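Local coordinates for sorbitol-6-phosphate dehydrogenase (Erwinia amylovora CFBP1430, PDB 5O3Z), which probably catalyses the reversible NAD-dependent oxidation of D-sorbitol 6-phosphate to D-fructose 6-phosphate, as a short-chain dehydrogenase/reductase, at residues F62-D65 with A70-E73; G167-L172 with I181-L186. All coordinates share one frame; numbering follows the deposited sequence.

Contact 1: F62-D65 with A70-E73; sequences FKVD and ASVE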
# COMPACT_ATOMS: atom_id res chain seq x y z
N PHE A 62 -14.64 -27.77 21.69
CA PHE A 62 -15.63 -28.09 20.63
C PHE A 62 -14.90 -28.62 19.42
O PHE A 62 -13.78 -28.23 19.18
CB PHE A 62 -16.39 -26.87 20.19
CG PHE A 62 -17.19 -26.22 21.27
CD1 PHE A 62 -16.55 -25.41 22.21
CD2 PHE A 62 -18.57 -26.34 21.33
CE1 PHE A 62 -17.26 -24.78 23.19
CE2 PHE A 62 -19.28 -25.74 22.35
CZ PHE A 62 -18.64 -24.93 23.26
N LYS A 63 -15.53 -29.56 18.69
CA LYS A 63 -15.04 -30.05 17.43
C LYS A 63 -15.54 -29.12 16.33
O LYS A 63 -16.70 -28.71 16.31
CB LYS A 63 -15.55 -31.47 17.16
CG LYS A 63 -14.65 -32.32 16.27
CD LYS A 63 -15.11 -32.33 14.83
CE LYS A 63 -14.54 -33.53 14.06
NZ LYS A 63 -13.24 -33.20 13.39
N VAL A 64 -14.65 -28.76 15.42
CA VAL A 64 -15.11 -28.08 14.17
C VAL A 64 -14.16 -28.35 12.99
O VAL A 64 -12.94 -28.49 13.16
CB VAL A 64 -15.37 -26.56 14.35
CG1 VAL A 64 -14.05 -25.80 14.58
CG2 VAL A 64 -16.12 -26.02 13.14
N ASP A 65 -14.79 -28.49 11.81
CA ASP A 65 -14.10 -28.54 10.55
C ASP A 65 -14.49 -27.23 9.95
O ASP A 65 -15.66 -27.07 9.50
CB ASP A 65 -14.61 -29.73 9.69
CG ASP A 65 -14.06 -29.70 8.27
OD1 ASP A 65 -13.18 -28.88 7.93
OD2 ASP A 65 -14.49 -30.53 7.46
N ALA A 70 -21.93 -27.17 7.69
CA ALA A 70 -22.78 -27.79 8.72
C ALA A 70 -22.03 -27.87 10.08
O ALA A 70 -22.58 -27.68 11.12
CB ALA A 70 -23.18 -29.19 8.27
N SER A 71 -20.76 -28.23 10.02
CA SER A 71 -19.93 -28.25 11.19
C SER A 71 -19.72 -26.85 11.82
O SER A 71 -19.81 -26.67 13.05
CB SER A 71 -18.61 -28.95 10.81
OG SER A 71 -17.66 -28.85 11.84
N VAL A 72 -19.52 -25.81 10.99
CA VAL A 72 -19.47 -24.43 11.55
C VAL A 72 -20.79 -23.97 12.13
O VAL A 72 -20.84 -23.36 13.20
CB VAL A 72 -18.94 -23.39 10.47
CG1 VAL A 72 -18.80 -21.99 11.08
CG2 VAL A 72 -17.61 -23.87 9.89
N GLU A 73 -21.89 -24.23 11.43
CA GLU A 73 -23.16 -23.75 11.93
C GLU A 73 -23.49 -24.44 13.24
O GLU A 73 -24.04 -23.82 14.11
CB GLU A 73 -24.26 -23.96 10.91
CG GLU A 73 -24.17 -23.02 9.73
CD GLU A 73 -24.99 -23.53 8.56
OE1 GLU A 73 -25.42 -24.73 8.60
OE2 GLU A 73 -25.22 -22.74 7.63
O HOH W 1 -19.01 -28.39 14.81
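S71, in the first turn of helix 69-83, meets D65 and V64 where the edge strand 59-63 of the Rossmann fold gives way to a loop, an example of how a helix hydroxyl can accept a bond from the backbone of the connection that leads into it. The backbone N of D65 donates to S71 OG over 2.9 Å in an almost straight bond (176°). The first torsion of the serine (chi1 172°) swings OG opposite its own N and toward the backbone of D65, just past the strand end. The carboxylate of D65 is engaged elsewhere, OD1 with the T67 hydroxyl, while S71 N bonds to D68 OD1.

Alongside the polar bond, V64 sends one methyl, CG2, to within 3.5 Å of S71 OG and on to CG2 of V72 at 4.2 Å. V72 also rests on helix 106-133, while V64 also touches L75 of helix 69-83. A water bridges the segments, with a longer bond from S71 OG, 3.3 Å, and it donates to K63 O at 2.8 Å and to S71 O at 2.6 Å.

Contact 2: G167-L172 with I181-L186; sequences GLTQSL and ITVHSL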
# COMPACT_ATOMS: atom_id res chain seq x y z
N GLY A 167 -8.71 -8.98 1.88
CA GLY A 167 -9.94 -8.56 1.18
C GLY A 167 -11.22 -8.87 1.95
O GLY A 167 -12.11 -8.03 2.07
N LEU A 168 -11.30 -10.10 2.45
CA LEU A 168 -12.47 -10.49 3.26
C LEU A 168 -12.57 -9.66 4.54
O LEU A 168 -13.62 -9.08 4.81
CB LEU A 168 -12.46 -11.98 3.57
CG LEU A 168 -13.65 -12.43 4.38
CD1 LEU A 168 -14.98 -12.07 3.74
CD2 LEU A 168 -13.57 -13.88 4.60
N THR A 169 -11.43 -9.48 5.23
CA THR A 169 -11.35 -8.57 6.39
C THR A 169 -11.87 -7.15 6.08
O THR A 169 -12.61 -6.61 6.88
CB THR A 169 -9.93 -8.50 7.01
OG1 THR A 169 -9.63 -9.64 7.81
CG2 THR A 169 -9.75 -7.27 7.83
N GLN A 170 -11.56 -6.54 4.93
CA GLN A 170 -12.03 -5.20 4.66
C GLN A 170 -13.55 -5.18 4.35
O GLN A 170 -14.27 -4.29 4.82
CB GLN A 170 -11.21 -4.53 3.52
CG GLN A 170 -9.75 -4.38 3.86
CD GLN A 170 -8.97 -3.67 2.76
OE1 GLN A 170 -9.55 -3.07 1.90
NE2 GLN A 170 -7.66 -3.76 2.83
N SER A 171 -14.03 -6.10 3.51
CA SER A 171 -15.43 -6.19 3.22
C SER A 171 -16.23 -6.47 4.53
O SER A 171 -17.28 -5.86 4.74
CB SER A 171 -15.76 -7.33 2.25
OG SER A 171 -15.48 -6.93 0.92
N LEU A 172 -15.78 -7.45 5.32
CA LEU A 172 -16.42 -7.71 6.65
C LEU A 172 -16.54 -6.44 7.50
O LEU A 172 -17.61 -6.14 8.08
CB LEU A 172 -15.61 -8.71 7.47
CG LEU A 172 -15.63 -10.16 6.95
CD1 LEU A 172 -14.79 -11.13 7.70
CD2 LEU A 172 -17.05 -10.66 6.88
N ILE A 181 -19.04 -3.79 15.21
CA ILE A 181 -18.08 -4.87 15.22
C ILE A 181 -16.90 -4.48 14.33
O ILE A 181 -17.12 -4.12 13.21
CB ILE A 181 -18.68 -6.19 14.66
CG1 ILE A 181 -19.92 -6.63 15.47
CG2 ILE A 181 -17.63 -7.29 14.83
CD1 ILE A 181 -20.72 -7.71 14.81
N THR A 182 -15.70 -4.58 14.85
CA THR A 182 -14.47 -4.40 14.10
C THR A 182 -13.80 -5.75 13.70
O THR A 182 -13.94 -6.76 14.36
CB THR A 182 -13.45 -3.57 14.87
OG1 THR A 182 -12.90 -4.33 15.94
CG2 THR A 182 -14.02 -2.32 15.38
N VAL A 183 -12.98 -5.70 12.63
CA VAL A 183 -12.40 -6.87 11.96
C VAL A 183 -11.00 -6.47 11.52
O VAL A 183 -10.86 -5.42 10.84
CB VAL A 183 -13.21 -7.20 10.71
CG1 VAL A 183 -12.78 -8.58 10.11
CG2 VAL A 183 -14.72 -7.14 10.98
N HIS A 184 -10.02 -7.28 11.88
CA HIS A 184 -8.60 -7.12 11.55
C HIS A 184 -7.96 -8.39 11.15
O HIS A 184 -8.38 -9.47 11.57
CB HIS A 184 -7.82 -6.61 12.74
CG HIS A 184 -8.32 -5.31 13.27
ND1 HIS A 184 -8.16 -4.12 12.55
CD2 HIS A 184 -9.02 -5.00 14.39
CE1 HIS A 184 -8.78 -3.15 13.21
NE2 HIS A 184 -9.31 -3.65 14.34
N SER A 185 -6.89 -8.26 10.34
CA SER A 185 -6.04 -9.36 10.02
C SER A 185 -4.66 -9.03 10.58
O SER A 185 -4.15 -7.88 10.43
CB SER A 185 -6.01 -9.56 8.49
OG SER A 185 -7.19 -10.21 8.02
N LEU A 186 -4.05 -10.01 11.23
CA LEU A 186 -2.74 -9.83 11.82
C LEU A 186 -1.72 -10.44 10.96
O LEU A 186 -1.75 -11.64 10.74
CB LEU A 186 -2.65 -10.47 13.24
CG LEU A 186 -3.58 -10.02 14.34
CD1 LEU A 186 -3.09 -10.52 15.72
CD2 LEU A 186 -3.75 -8.48 14.31
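T169 touches S185 and V183 at once, and the two branches of its side chain divide the work. OG1 comes within 2.5 Å of S185 OG, an approach so short that its reading as an ordinary hydrogen bond is doubtful. Each oxygen has a further partner, OG1 the phenol OH of Y120 and the serine OG the amide oxygen OE1 of Q142. The other branch, CG2, set opposite the backbone N by the threonine's torsion (chi1 -77° for OG1), lies over the strand backbone, 3.7 Å from V183 O and 3.9 Å from H184 CA. The carbonyl of T169 takes part too: its O is 3.8 Å from V183 CG1.

This is the return leg of a beta-alpha-beta crossover in the Rossmann fold, strand 139-145 to helix 156-176 to strand 182-188. The helix and strand segments run almost antiparallel, at 166°, with axes 7.5 Å apart at closest approach. In SDR enzymes this helix carries the YxxxK motif and commonly contributes to subunit pairing, and here its next two residues face another copy of the protein. Q170 OE1 accepts from G151 N of the second subunit, and the hydroxyl of S171 bonds to S152 O of that same subunit.

One turn on from T169, L172 comes back to the strand. Its CB sits across the fork of V183, 3.9 Å from both CG1 and CG2, and the two side chains cross at about a right angle. The leucine continues past the valine, bringing CD1 to 4.0 Å from V183 CG1, and also packs on S124 of helix 106-133 and on I101 of the second subunit.

Followed from the N terminus, the chain first closes contact 1 between strand 59-63 and helix 69-83, where four residues separate the two segments. It then runs through strand 88-91, helix 106-133 and strand 139-145 before contact 2, with eight residues between its segments, four of them helical, closes the passage from helix 156-176 to strand 182-188. The two loops lie in series, neither enclosing nor crossing the other. Their centres are 22 Å apart and their nearest atoms about 12 Å, yet both rest on the same parallel sheet, contact 1 at one outermost strand and contact 2 at the strand beside the other edge strand, 253-256. Helix 106-133 touches residues of both contacts, bridging them.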